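Local coordinates for chitinase (Chromobacterium violaceum, PDB 4TXG), which probably binds chitin and hydrolyses its O-glycosidic bonds in polysaccharide degradation, at residues Pro107-Val112 with Tyr786-Arg791; Asn197-Asn202 with Asn291-Ser296; Ala606-Trp611 with Thr626-Leu631; Tyr673-Lys678 with Val757-Pro762. All blocks are in the same frame, centred on the assembly; numbering follows the deposited sequence.

Contact 1: residues Pro107-Val112 with Tyr786-Arg791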
loop_
_atom_site.group_PDB
_atom_site.type_symbol
_atom_site.label_atom_id
_atom_site.label_comp_id
_atom_site.label_asym_id
_atom_site.label_seq_id
_atom_site.Cartn_x
_atom_site.Cartn_y
_atom_site.Cartn_z
ATOM N N PRO A 107 15.041 -39.718 -13.957
ATOM C CA PRO A 107 15.890 -39.722 -12.759
ATOM C C PRO A 107 15.078 -39.927 -11.487
ATOM O O PRO A 107 14.018 -39.314 -11.344
ATOM C CB PRO A 107 16.533 -38.328 -12.772
ATOM C CG PRO A 107 16.326 -37.806 -14.161
ATOM C CD PRO A 107 15.043 -38.407 -14.625
ATOM N N PRO A 108 15.565 -40.778 -10.571
ATOM C CA PRO A 108 14.876 -41.002 -9.297
ATOM C C PRO A 108 14.752 -39.711 -8.499
ATOM O O PRO A 108 15.672 -38.891 -8.510
ATOM C CB PRO A 108 15.778 -42.008 -8.577
ATOM C CG PRO A 108 17.123 -41.817 -9.201
ATOM C CD PRO A 108 16.836 -41.516 -10.643
ATOM N N LEU A 109 13.618 -39.531 -7.831
ATOM C CA LEU A 109 13.386 -38.340 -7.029
ATOM C C LEU A 109 13.158 -38.709 -5.569
ATOM O O LEU A 109 12.874 -39.863 -5.246
ATOM C CB LEU A 109 12.185 -37.558 -7.568
ATOM C CG LEU A 109 12.282 -37.162 -9.043
ATOM C CD1 LEU A 109 10.933 -36.697 -9.562
ATOM C CD2 LEU A 109 13.332 -36.085 -9.237
ATOM N N VAL A 110 13.304 -37.725 -4.693
ATOM C CA VAL A 110 13.038 -37.907 -3.278
ATOM C C VAL A 110 11.612 -37.481 -2.952
ATOM O O VAL A 110 11.207 -36.348 -3.229
ATOM C CB VAL A 110 14.026 -37.104 -2.412
ATOM C CG1 VAL A 110 13.710 -37.289 -0.936
ATOM C CG2 VAL A 110 15.459 -37.532 -2.728
ATOM N N GLN A 111 10.854 -38.397 -2.354
ATOM C CA GLN A 111 9.460 -38.139 -2.023
ATOM C C GLN A 111 9.326 -37.262 -0.789
ATOM O O GLN A 111 10.091 -37.392 0.170
ATOM C CB GLN A 111 8.711 -39.455 -1.811
ATOM C CG GLN A 111 8.616 -40.299 -3.063
ATOM C CD GLN A 111 7.783 -39.635 -4.133
ATOM O OE1 GLN A 111 8.204 -39.520 -5.283
ATOM N NE2 GLN A 111 6.587 -39.197 -3.763
ATOM N N VAL A 112 8.342 -36.372 -0.836
ATOM C CA VAL A 112 8.036 -35.449 0.244
ATOM C C VAL A 112 6.622 -35.722 0.750
ATOM O O VAL A 112 5.705 -35.884 -0.054
ATOM C CB VAL A 112 8.138 -33.976 -0.232
ATOM C CG1 VAL A 112 7.901 -33.015 0.914
ATOM C CG2 VAL A 112 9.492 -33.715 -0.884
ATOM N N TYR A 786 6.668 -29.244 -1.791
ATOM C CA TYR A 786 6.041 -30.558 -1.696
ATOM C C TYR A 786 6.218 -31.435 -2.939
ATOM O O TYR A 786 5.813 -32.598 -2.935
ATOM C CB TYR A 786 4.552 -30.414 -1.400
ATOM C CG TYR A 786 4.232 -29.640 -0.147
ATOM C CD1 TYR A 786 4.457 -30.187 1.109
ATOM C CD2 TYR A 786 3.674 -28.365 -0.221
ATOM C CE1 TYR A 786 4.146 -29.478 2.262
ATOM C CE2 TYR A 786 3.358 -27.652 0.924
ATOM C CZ TYR A 786 3.598 -28.213 2.163
ATOM O OH TYR A 786 3.288 -27.508 3.309
ATOM N N LEU A 787 6.810 -30.897 -3.999
ATOM C CA LEU A 787 7.109 -31.733 -5.161
ATOM C C LEU A 787 8.237 -32.699 -4.831
ATOM O O LEU A 787 9.134 -32.358 -4.057
ATOM C CB LEU A 787 7.498 -30.880 -6.374
ATOM C CG LEU A 787 6.412 -30.010 -7.018
ATOM C CD1 LEU A 787 7.010 -29.248 -8.195
ATOM C CD2 LEU A 787 5.219 -30.863 -7.465
ATOM N N PRO A 788 8.199 -33.909 -5.412
ATOM C CA PRO A 788 9.359 -34.801 -5.306
ATOM C C PRO A 788 10.572 -34.098 -5.909
ATOM O O PRO A 788 10.402 -33.350 -6.876
ATOM C CB PRO A 788 8.945 -36.030 -6.125
ATOM C CG PRO A 788 7.884 -35.528 -7.056
ATOM C CD PRO A 788 7.150 -34.465 -6.285
ATOM N N TYR A 789 11.760 -34.294 -5.348
ATOM C CA TYR A 789 12.881 -33.467 -5.775
ATOM C C TYR A 789 14.132 -34.247 -6.116
ATOM O O TYR A 789 14.339 -35.374 -5.666
ATOM C CB TYR A 789 13.203 -32.412 -4.708
ATOM C CG TYR A 789 13.759 -32.929 -3.397
ATOM C CD1 TYR A 789 12.917 -33.268 -2.339
ATOM C CD2 TYR A 789 15.130 -33.027 -3.195
ATOM C CE1 TYR A 789 13.426 -33.716 -1.133
ATOM C CE2 TYR A 789 15.647 -33.472 -1.992
ATOM C CZ TYR A 789 14.793 -33.813 -0.966
ATOM O OH TYR A 789 15.320 -34.257 0.229
ATOM N N LEU A 790 14.964 -33.616 -6.930
ATOM C CA LEU A 790 16.166 -34.245 -7.441
ATOM C C LEU A 790 17.317 -34.044 -6.464
ATOM O O LEU A 790 17.773 -32.923 -6.243
ATOM C CB LEU A 790 16.513 -33.666 -8.815
ATOM C CG LEU A 790 17.594 -34.337 -9.653
ATOM C CD1 LEU A 790 17.137 -35.716 -10.067
ATOM C CD2 LEU A 790 17.857 -33.482 -10.876
ATOM N N ARG A 791 17.775 -35.137 -5.873
ATOM C CA ARG A 791 18.937 -35.093 -5.006
ATOM C C ARG A 791 20.178 -35.460 -5.809
ATOM O O ARG A 791 21.154 -34.716 -5.822
ATOM C CB ARG A 791 18.761 -36.037 -3.812
ATOM C CG ARG A 791 19.983 -36.140 -2.911
ATOM C CD ARG A 791 19.698 -37.012 -1.689
ATOM N NE ARG A 791 18.672 -36.419 -0.835
ATOM C CZ ARG A 791 18.014 -37.076 0.116
ATOM N NH1 ARG A 791 18.267 -38.359 0.338
ATOM N NH2 ARG A 791 17.095 -36.449 0.839
HETATM O O HOH W 1 17.333 -37.861 -6.549
HETATM O O HOH W 2 4.106 -34.097 -1.372
HETATM O O HOH W 3 6.836 -35.632 -3.072
#
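V110, V112 and P788 lose the most surface where the chain's first ordered residues lie against its C-terminal tail. V110 is gripped through its backbone: its N-H meets Y789 O at 2.7 Å and 172°, and its O accepts from Y789 N at 3.0 Å. Its side chain settles over one face of the Y789 ring, CB 3.8 Å from the centroid, a CH-pi contact that a compact branched residue makes well. With CG1 anti to the backbone N (chi1 179°), CG2 is left beside that N and reaches a different flat group, lying over the centre of the R791 guanidinium. R791 NH2 donates to Y789 OH, which ties the two platforms together. V112 approaches the same tyrosine at its edge, CG2 lying 3.7 Å from CD1. P788, having no N-H to give, offers CA to V110 O and CB to L109 CB, 3.9 Å away. Waters bridge P108 O to R791 N and V112 O to Y786 O. The tail also pairs with A656, through the backbone of P788 and L790. The arrangement is a single antiparallel bridge, a hydrogen-bonded pair that fastens the N-terminal segment to the tail following strand 776-780.

Contact 2: residues Asn197-Asn202 with Asn291-Ser296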
loop_
_atom_site.group_PDB
_atom_site.type_symbol
_atom_site.label_atom_id
_atom_site.label_comp_id
_atom_site.label_asym_id
_atom_site.label_seq_id
_atom_site.Cartn_x
_atom_site.Cartn_y
_atom_site.Cartn_z
ATOM N N ASN A 197 9.468 1.225 22.319
ATOM C CA ASN A 197 9.365 0.440 21.090
ATOM C C ASN A 197 8.161 -0.484 21.056
ATOM O O ASN A 197 8.168 -1.504 20.377
ATOM C CB ASN A 197 10.654 -0.355 20.857
ATOM C CG ASN A 197 11.790 0.536 20.404
ATOM O OD1 ASN A 197 11.568 1.493 19.672
ATOM N ND2 ASN A 197 13.002 0.256 20.875
ATOM N N LYS A 198 7.103 -0.092 21.755
ATOM C CA LYS A 198 5.886 -0.890 21.793
ATOM C C LYS A 198 4.763 -0.242 21.008
ATOM O O LYS A 198 4.686 0.986 20.900
ATOM C CB LYS A 198 5.453 -1.115 23.239
ATOM C CG LYS A 198 6.449 -1.976 24.002
ATOM C CD LYS A 198 6.533 -1.592 25.457
ATOM C CE LYS A 198 5.441 -2.223 26.274
ATOM N NZ LYS A 198 5.788 -2.124 27.726
ATOM N N LEU A 199 3.900 -1.083 20.452
ATOM C CA LEU A 199 2.711 -0.614 19.755
ATOM C C LEU A 199 1.808 0.135 20.754
ATOM O O LEU A 199 1.509 -0.381 21.825
ATOM C CB LEU A 199 1.997 -1.816 19.122
ATOM C CG LEU A 199 0.860 -1.575 18.124
ATOM C CD1 LEU A 199 0.666 -2.817 17.278
ATOM C CD2 LEU A 199 -0.434 -1.217 18.851
ATOM N N SER A 200 1.369 1.347 20.412
ATOM C CA SER A 200 0.586 2.140 21.365
ATOM C C SER A 200 -0.499 2.980 20.707
ATOM O O SER A 200 -0.297 3.516 19.624
ATOM C CB SER A 200 1.512 3.068 22.168
ATOM O OG SER A 200 0.771 3.890 23.069
ATOM N N VAL A 201 -1.641 3.101 21.379
ATOM C CA VAL A 201 -2.641 4.099 21.010
ATOM C C VAL A 201 -2.907 5.007 22.213
ATOM O O VAL A 201 -3.976 5.611 22.314
ATOM C CB VAL A 201 -3.981 3.453 20.535
ATOM C CG1 VAL A 201 -3.809 2.747 19.172
ATOM C CG2 VAL A 201 -4.529 2.493 21.585
ATOM N N ASN A 202 -1.929 5.101 23.118
ATOM C CA ASN A 202 -2.095 5.848 24.364
ATOM C C ASN A 202 -3.337 5.391 25.113
ATOM O O ASN A 202 -4.106 6.212 25.614
ATOM C CB ASN A 202 -2.186 7.356 24.112
ATOM C CG ASN A 202 -0.838 7.981 23.871
ATOM O OD1 ASN A 202 -0.081 8.233 24.812
ATOM N ND2 ASN A 202 -0.526 8.235 22.615
ATOM N N ASN A 291 11.875 -7.108 18.756
ATOM C CA ASN A 291 11.269 -8.080 19.658
ATOM C C ASN A 291 10.242 -7.434 20.579
ATOM O O ASN A 291 9.158 -7.983 20.794
ATOM C CB ASN A 291 12.336 -8.787 20.501
ATOM C CG ASN A 291 13.139 -9.805 19.709
ATOM O OD1 ASN A 291 12.797 -10.159 18.580
ATOM N ND2 ASN A 291 14.213 -10.293 20.313
ATOM N N ALA A 292 10.576 -6.270 21.132
ATOM C CA ALA A 292 9.642 -5.571 22.010
ATOM C C ALA A 292 8.379 -5.202 21.254
ATOM O O ALA A 292 7.260 -5.366 21.759
ATOM C CB ALA A 292 10.287 -4.321 22.605
ATOM N N PHE A 293 8.556 -4.696 20.040
ATOM C CA PHE A 293 7.402 -4.308 19.243
ATOM C C PHE A 293 6.523 -5.516 18.914
ATOM O O PHE A 293 5.300 -5.473 19.089
ATOM C CB PHE A 293 7.834 -3.615 17.948
ATOM C CG PHE A 293 6.678 -3.243 17.077
ATOM C CD1 PHE A 293 5.917 -2.116 17.364
ATOM C CD2 PHE A 293 6.324 -4.035 16.002
ATOM C CE1 PHE A 293 4.828 -1.775 16.570
ATOM C CE2 PHE A 293 5.242 -3.698 15.203
ATOM C CZ PHE A 293 4.498 -2.569 15.493
ATOM N N SER A 294 7.145 -6.585 18.432
ATOM C CA SER A 294 6.395 -7.757 17.991
ATOM C C SER A 294 5.630 -8.393 19.139
ATOM O O SER A 294 4.451 -8.729 18.995
ATOM C CB SER A 294 7.335 -8.766 17.337
ATOM O OG SER A 294 7.928 -8.173 16.180
ATOM N N ASP A 295 6.279 -8.543 20.287
ATOM C CA ASP A 295 5.572 -9.071 21.455
ATOM C C ASP A 295 4.421 -8.149 21.868
ATOM O O ASP A 295 3.363 -8.626 22.294
ATOM C CB ASP A 295 6.535 -9.270 22.622
ATOM C CG ASP A 295 7.521 -10.417 22.385
ATOM O OD1 ASP A 295 7.283 -11.256 21.486
ATOM O OD2 ASP A 295 8.532 -10.487 23.115
ATOM N N SER A 296 4.620 -6.835 21.746
ATOM C CA SER A 296 3.580 -5.882 22.127
ATOM C C SER A 296 2.392 -5.964 21.166
ATOM O O SER A 296 1.254 -5.729 21.568
ATOM C CB SER A 296 4.120 -4.442 22.187
ATOM O OG SER A 296 4.286 -3.875 20.900
#
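S296 reaches from its helix to the backbone of L199, and its hydroxyl makes the hydrogen bond between strand and helix. With chi1 at 77°, OG stands between the serine's own N and carbonyl carbon, where it can face two ways: it accepts the N-H of L199 at 2.9 Å, almost straight at 171°, and donates to F293 O, one turn back in the helix, at 2.6 Å. A small hydroxyl suits this place because it can fill both roles without holding the backbones apart. F293 is buried, with CG anti to the backbone N (chi1 178°). The ring turns its edge to N197 O, which lies near the ring plane, while L199 CB comes to F293 CE1 obliquely at 3.8 Å. The CA-CB bond of L199 points toward the helix, and the side chain is buried further by A297 and F300 of helix 287-304 and by V252 of strand 247-253, which F293 also touches. K198 lays CB against S296 CB at 3.7 Å, with CG close by, and its amine end turns off from the helix. The small A292 side chain is consistent with the close approach of N197. S200 pairs through its backbone with H192, so the short strand 199-200 hangs antiparallel on strand 185-193, and the contact joins this hairpin to an outer helix of the TIM barrel characteristic of family 18 glycoside hydrolases.

Contact 3: residues Ala606-Trp611 with Thr626-Leu631; sequences AGDYDW and TTLTSL
Extended at chi1 (-161°), with CG anti to the backbone N, D608 presents its carboxylate to the first turn of helix 627-636. OD1 takes the N-H of L628 at 2.9 Å on its syn lone pair, and OD2 takes that of T629, also at 2.9 Å, on the syn side but tilted 29° out of the plane. Y609 N donates to OD1 from above the carboxylate plane, fixing the group's rotation. Aspartate suits the place because its two oxygens accept successive N-H groups of the helix start, which probably stabilises the charge. In D610, chi1 of -87° sets the carboxylate beside the backbone N, and OD2 meets T626 N at 2.8 Å from well above its plane. T627 donates its N-H to Y609 O at 2.9 Å, while its OG1 lies within bonding distance of Y609 O and D610 OD1. Its CB lies over one face of the Y609 ring, 4.2 Å from the centroid, and L628 CG packs against Y609 CE2. The phenol's OH bonds to E582, and T629 OG1 to Y463. Here a helix N-terminus is met by carboxylates from slightly earlier in the chain, securing helix 627-636 to strand 609-612 just beyond the last barrel strand, 599-603.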
loop_
_atom_site.group_PDB
_atom_site.type_symbol
_atom_site.label_atom_id
_atom_site.label_comp_id
_atom_site.label_asym_id
_atom_site.label_seq_id
_atom_site.Cartn_x
_atom_site.Cartn_y
_atom_site.Cartn_z
ATOM N N ALA A 606 -14.613 8.327 6.289
ATOM C CA ALA A 606 -15.366 9.565 6.512
ATOM C C ALA A 606 -15.484 10.449 5.267
ATOM O O ALA A 606 -16.266 11.402 5.254
ATOM C CB ALA A 606 -14.741 10.359 7.641
ATOM N N GLY A 607 -14.712 10.149 4.232
ATOM C CA GLY A 607 -14.768 10.940 3.012
ATOM C C GLY A 607 -15.839 10.516 2.015
ATOM O O GLY A 607 -16.129 11.251 1.069
ATOM N N ASP A 608 -16.413 9.330 2.200
ATOM C CA ASP A 608 -17.447 8.836 1.277
ATOM C C ASP A 608 -18.723 9.659 1.478
ATOM O O ASP A 608 -18.897 10.296 2.524
ATOM C CB ASP A 608 -17.701 7.345 1.514
ATOM C CG ASP A 608 -18.394 6.658 0.339
ATOM O OD1 ASP A 608 -18.738 7.328 -0.660
ATOM O OD2 ASP A 608 -18.596 5.429 0.436
ATOM N N TYR A 609 -19.614 9.647 0.490
ATOM C CA TYR A 609 -20.689 10.633 0.455
ATOM C C TYR A 609 -22.068 10.072 0.117
ATOM O O TYR A 609 -22.186 8.990 -0.444
ATOM C CB TYR A 609 -20.336 11.733 -0.554
ATOM C CG TYR A 609 -20.171 11.258 -1.991
ATOM C CD1 TYR A 609 -21.276 11.153 -2.839
ATOM C CD2 TYR A 609 -18.917 10.945 -2.505
ATOM C CE1 TYR A 609 -21.137 10.735 -4.150
ATOM C CE2 TYR A 609 -18.771 10.532 -3.828
ATOM C CZ TYR A 609 -19.886 10.428 -4.639
ATOM O OH TYR A 609 -19.759 10.016 -5.947
ATOM N N ASP A 610 -23.101 10.830 0.486
ATOM C CA ASP A 610 -24.475 10.624 0.037
ATOM C C ASP A 610 -25.175 11.969 -0.071
ATOM O O ASP A 610 -24.789 12.937 0.594
ATOM C CB ASP A 610 -25.267 9.730 1.001
ATOM C CG ASP A 610 -25.106 8.250 0.712
ATOM O OD1 ASP A 610 -25.207 7.841 -0.466
ATOM O OD2 ASP A 610 -24.902 7.491 1.679
ATOM N N TRP A 611 -26.211 12.028 -0.896
ATOM C CA TRP A 611 -27.078 13.197 -0.923
ATOM C C TRP A 611 -28.004 13.175 0.283
ATOM O O TRP A 611 -28.703 12.188 0.523
ATOM C CB TRP A 611 -27.898 13.246 -2.213
ATOM C CG TRP A 611 -28.787 14.455 -2.306
ATOM C CD1 TRP A 611 -30.139 14.493 -2.128
ATOM C CD2 TRP A 611 -28.382 15.801 -2.593
ATOM N NE1 TRP A 611 -30.605 15.779 -2.296
ATOM C CE2 TRP A 611 -29.545 16.598 -2.576
ATOM C CE3 TRP A 611 -27.150 16.407 -2.857
ATOM C CZ2 TRP A 611 -29.510 17.975 -2.816
ATOM C CZ3 TRP A 611 -27.119 17.769 -3.098
ATOM C CH2 TRP A 611 -28.290 18.537 -3.082
ATOM N N THR A 626 -22.212 6.648 1.928
ATOM C CA THR A 626 -21.594 5.392 1.510
ATOM C C THR A 626 -21.697 5.101 0.013
ATOM O O THR A 626 -21.644 3.943 -0.387
ATOM C CB THR A 626 -22.217 4.187 2.258
ATOM O OG1 THR A 626 -23.613 4.096 1.941
ATOM C CG2 THR A 626 -22.042 4.329 3.771
ATOM N N THR A 627 -21.833 6.132 -0.815
ATOM C CA THR A 627 -22.017 5.909 -2.258
ATOM C C THR A 627 -20.883 5.103 -2.910
ATOM O O THR A 627 -21.136 4.127 -3.624
ATOM C CB THR A 627 -22.181 7.244 -3.001
ATOM O OG1 THR A 627 -23.422 7.836 -2.610
ATOM C CG2 THR A 627 -22.192 7.030 -4.517
ATOM N N LEU A 628 -19.637 5.488 -2.664
ATOM C CA LEU A 628 -18.528 4.814 -3.338
ATOM C C LEU A 628 -18.301 3.388 -2.809
ATOM O O LEU A 628 -18.078 2.454 -3.582
ATOM C CB LEU A 628 -17.243 5.635 -3.213
ATOM C CG LEU A 628 -17.320 7.046 -3.799
ATOM C CD1 LEU A 628 -15.958 7.727 -3.715
ATOM C CD2 LEU A 628 -17.832 7.037 -5.244
ATOM N N THR A 629 -18.376 3.215 -1.499
ATOM C CA THR A 629 -18.249 1.883 -0.923
ATOM C C THR A 629 -19.412 0.994 -1.367
ATOM O O THR A 629 -19.229 -0.198 -1.611
ATOM C CB THR A 629 -18.167 1.961 0.605
ATOM O OG1 THR A 629 -16.955 2.640 0.960
ATOM C CG2 THR A 629 -18.152 0.573 1.221
ATOM N N SER A 630 -20.603 1.577 -1.499
ATOM C CA SER A 630 -21.759 0.814 -1.955
ATOM C C SER A 630 -21.584 0.359 -3.401
ATOM O O SER A 630 -21.986 -0.749 -3.774
ATOM C CB SER A 630 -23.047 1.631 -1.816
ATOM O OG SER A 630 -23.362 1.839 -0.447
ATOM N N LEU A 631 -20.992 1.224 -4.215
ATOM C CA LEU A 631 -20.713 0.872 -5.603
ATOM C C LEU A 631 -19.703 -0.264 -5.664
ATOM O O LEU A 631 -19.886 -1.218 -6.420
ATOM C CB LEU A 631 -20.198 2.083 -6.384
ATOM C CG LEU A 631 -19.740 1.837 -7.827
ATOM C CD1 LEU A 631 -20.857 1.260 -8.682
ATOM C CD2 LEU A 631 -19.216 3.148 -8.432
HETATM O O HOH W 4 -18.040 4.260 2.777
HETATM O O HOH W 5 -25.249 5.110 -0.508
HETATM O O HOH W 6 -25.646 5.724 3.637
#

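Contact 4: residues Tyr673-Lys678 with Val757-Pro762; sequences YPINPK and VVYYLP
I675, the residue most covered here, places CB over one face of the Y759 ring, 4.1 Å from the centroid, in a CH-pi contact. Its chi1 of -55° sets CG1 beside the backbone N and leaves CG2 anti to it, pressing on Y759 CZ at 3.4 Å, while CD1 extends to the backbone where L761 joins P762. A beta-branched chain suits this place, its two arms serving ring and turn. P677 brings CD to 3.8 Å from Y759 CE1, and P674, after a cis peptide bond, sets CB 3.5 Å from Y760 CE1. The backbones position these groups: I675 and Y759 form an antiparallel hydrogen-bonded pair, I675 N to Y759 O at 2.9 Å and Y759 N to I675 O at 3.0 Å. P677 lacks an N-H, but its carbonyl O accepts from V757 N at 3.1 Å and 170°. Outward, L663 of strand 659-664 touches V757 and Y759, W443 of helix 441-448 covers L761 and P762, and R378 binds Y760 O. Apolar faces thus lie together while the buried amides of I675, Y759 and V757 find carbonyl partners, which implies a contact held by both packing and backbone pairing where strand 752-758 ends and loop 673-677 leads into strand 678-683.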
loop_
_atom_site.group_PDB
_atom_site.type_symbol
_atom_site.label_atom_id
_atom_site.label_comp_id
_atom_site.label_asym_id
_atom_site.label_seq_id
_atom_site.Cartn_x
_atom_site.Cartn_y
_atom_site.Cartn_z
ATOM N N TYR A 673 20.679 4.027 -10.356
ATOM C CA TYR A 673 20.303 4.302 -11.747
ATOM C C TYR A 673 21.452 3.898 -12.666
ATOM O O TYR A 673 22.540 4.462 -12.576
ATOM C CB TYR A 673 19.996 5.786 -11.983
ATOM C CG TYR A 673 18.957 6.411 -11.086
ATOM C CD1 TYR A 673 19.279 6.822 -9.794
ATOM C CD2 TYR A 673 17.671 6.639 -11.539
ATOM C CE1 TYR A 673 18.333 7.418 -8.981
ATOM C CE2 TYR A 673 16.720 7.224 -10.735
ATOM C CZ TYR A 673 17.059 7.616 -9.454
ATOM O OH TYR A 673 16.108 8.200 -8.656
ATOM N N PRO A 674 21.244 2.892 -13.526
ATOM C CA PRO A 674 20.100 1.986 -13.585
ATOM C C PRO A 674 20.159 1.036 -12.403
ATOM O O PRO A 674 21.076 1.125 -11.583
ATOM C CB PRO A 674 20.311 1.249 -14.910
ATOM C CG PRO A 674 21.788 1.215 -15.063
ATOM C CD PRO A 674 22.256 2.553 -14.544
ATOM N N ILE A 675 19.191 0.141 -12.307
ATOM C CA ILE A 675 19.140 -0.783 -11.189
ATOM C C ILE A 675 20.006 -1.993 -11.514
ATOM O O ILE A 675 19.666 -2.784 -12.395
ATOM C CB ILE A 675 17.683 -1.189 -10.892
ATOM C CG1 ILE A 675 16.850 0.074 -10.673
ATOM C CG2 ILE A 675 17.610 -2.083 -9.652
ATOM C CD1 ILE A 675 15.357 -0.168 -10.370
ATOM N N ASN A 676 21.139 -2.138 -10.827
ATOM C CA ASN A 676 22.053 -3.219 -11.188
ATOM C C ASN A 676 22.548 -4.043 -9.995
ATOM O O ASN A 676 23.723 -3.992 -9.607
ATOM C CB ASN A 676 23.235 -2.671 -11.998
ATOM C CG ASN A 676 24.139 -1.790 -11.191
ATOM O OD1 ASN A 676 23.699 -1.119 -10.259
ATOM N ND2 ASN A 676 25.432 -1.810 -11.523
ATOM N N PRO A 677 21.638 -4.832 -9.418
ATOM C CA PRO A 677 22.004 -5.753 -8.344
ATOM C C PRO A 677 22.749 -6.961 -8.880
ATOM O O PRO A 677 22.831 -7.173 -10.088
ATOM C CB PRO A 677 20.654 -6.174 -7.779
ATOM C CG PRO A 677 19.749 -6.147 -8.997
ATOM C CD PRO A 677 20.197 -4.909 -9.740
ATOM N N LYS A 678 23.282 -7.755 -7.967
ATOM C CA LYS A 678 23.920 -9.011 -8.322
ATOM C C LYS A 678 22.936 -10.159 -8.123
ATOM O O LYS A 678 22.284 -10.242 -7.082
ATOM C CB LYS A 678 25.169 -9.212 -7.462
ATOM C CG LYS A 678 26.073 -10.343 -7.890
ATOM C CD LYS A 678 27.343 -10.342 -7.050
ATOM C CE LYS A 678 28.099 -9.029 -7.196
ATOM N NZ LYS A 678 29.133 -8.875 -6.136
ATOM N N VAL A 757 23.106 -8.043 -13.047
ATOM C CA VAL A 757 22.005 -7.828 -13.979
ATOM C C VAL A 757 21.701 -6.348 -14.018
ATOM O O VAL A 757 22.136 -5.608 -13.144
ATOM C CB VAL A 757 20.754 -8.620 -13.589
ATOM C CG1 VAL A 757 21.100 -10.103 -13.483
ATOM C CG2 VAL A 757 20.175 -8.121 -12.276
ATOM N N VAL A 758 20.989 -5.901 -15.045
ATOM C CA VAL A 758 20.606 -4.493 -15.127
ATOM C C VAL A 758 19.182 -4.394 -15.631
ATOM O O VAL A 758 18.822 -5.046 -16.615
ATOM C CB VAL A 758 21.520 -3.677 -16.067
ATOM C CG1 VAL A 758 21.038 -2.238 -16.169
ATOM C CG2 VAL A 758 22.914 -3.679 -15.564
ATOM N N TYR A 759 18.366 -3.605 -14.943
ATOM C CA TYR A 759 17.028 -3.273 -15.430
ATOM C C TYR A 759 16.704 -1.831 -15.016
ATOM O O TYR A 759 17.461 -1.221 -14.258
ATOM C CB TYR A 759 15.980 -4.263 -14.915
ATOM C CG TYR A 759 15.998 -4.500 -13.419
ATOM C CD1 TYR A 759 16.848 -5.443 -12.846
ATOM C CD2 TYR A 759 15.139 -3.804 -12.584
ATOM C CE1 TYR A 759 16.861 -5.663 -11.471
ATOM C CE2 TYR A 759 15.146 -4.016 -11.216
ATOM C CZ TYR A 759 16.010 -4.946 -10.666
ATOM O OH TYR A 759 16.002 -5.156 -9.305
ATOM N N TYR A 760 15.598 -1.281 -15.514
ATOM C CA TYR A 760 15.457 0.175 -15.513
ATOM C C TYR A 760 14.349 0.772 -14.659
ATOM O O TYR A 760 14.370 1.976 -14.395
ATOM C CB TYR A 760 15.308 0.662 -16.955
ATOM C CG TYR A 760 16.623 0.525 -17.662
ATOM C CD1 TYR A 760 17.626 1.467 -17.466
ATOM C CD2 TYR A 760 16.898 -0.578 -18.458
ATOM C CE1 TYR A 760 18.849 1.340 -18.075
ATOM C CE2 TYR A 760 18.134 -0.714 -19.076
ATOM C CZ TYR A 760 19.099 0.252 -18.878
ATOM O OH TYR A 760 20.328 0.145 -19.486
ATOM N N LEU A 761 13.400 -0.048 -14.217
ATOM C CA LEU A 761 12.430 0.385 -13.213
ATOM C C LEU A 761 12.329 -0.688 -12.133
ATOM O O LEU A 761 12.659 -1.854 -12.384
ATOM C CB LEU A 761 11.059 0.664 -13.838
ATOM C CG LEU A 761 10.937 1.985 -14.617
ATOM C CD1 LEU A 761 9.643 2.024 -15.437
ATOM C CD2 LEU A 761 11.007 3.177 -13.676
ATOM N N PRO A 762 11.870 -0.308 -10.929
ATOM C CA PRO A 762 11.867 -1.281 -9.830
ATOM C C PRO A 762 11.024 -2.529 -10.081
ATOM O O PRO A 762 10.015 -2.484 -10.798
ATOM C CB PRO A 762 11.294 -0.471 -8.663
ATOM C CG PRO A 762 11.758 0.945 -8.955
ATOM C CD PRO A 762 11.573 1.057 -10.455
#

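The four contacts touch nowhere; their centres lie 34 to 54 Å apart. Contact 1 joins the two ends of the modelled chain, so the other three fall between its segments in sequence, in the order 2, 3, 4. Contact 2 belongs to the barrel, whose sheet includes strand 199-200, and contact 3 comes just after barrel strand 599-603. Contact 4 continues the pairing of strands 678-683 and 752-758 in the C-terminal region. Contacts 1 and 3 lie on opposite sides of the chain's centre. Through R378 and helix 441-448 the surroundings of contact 4 dock the C-terminal region on the barrel part, while contact 1 ties the chain's start to that same region.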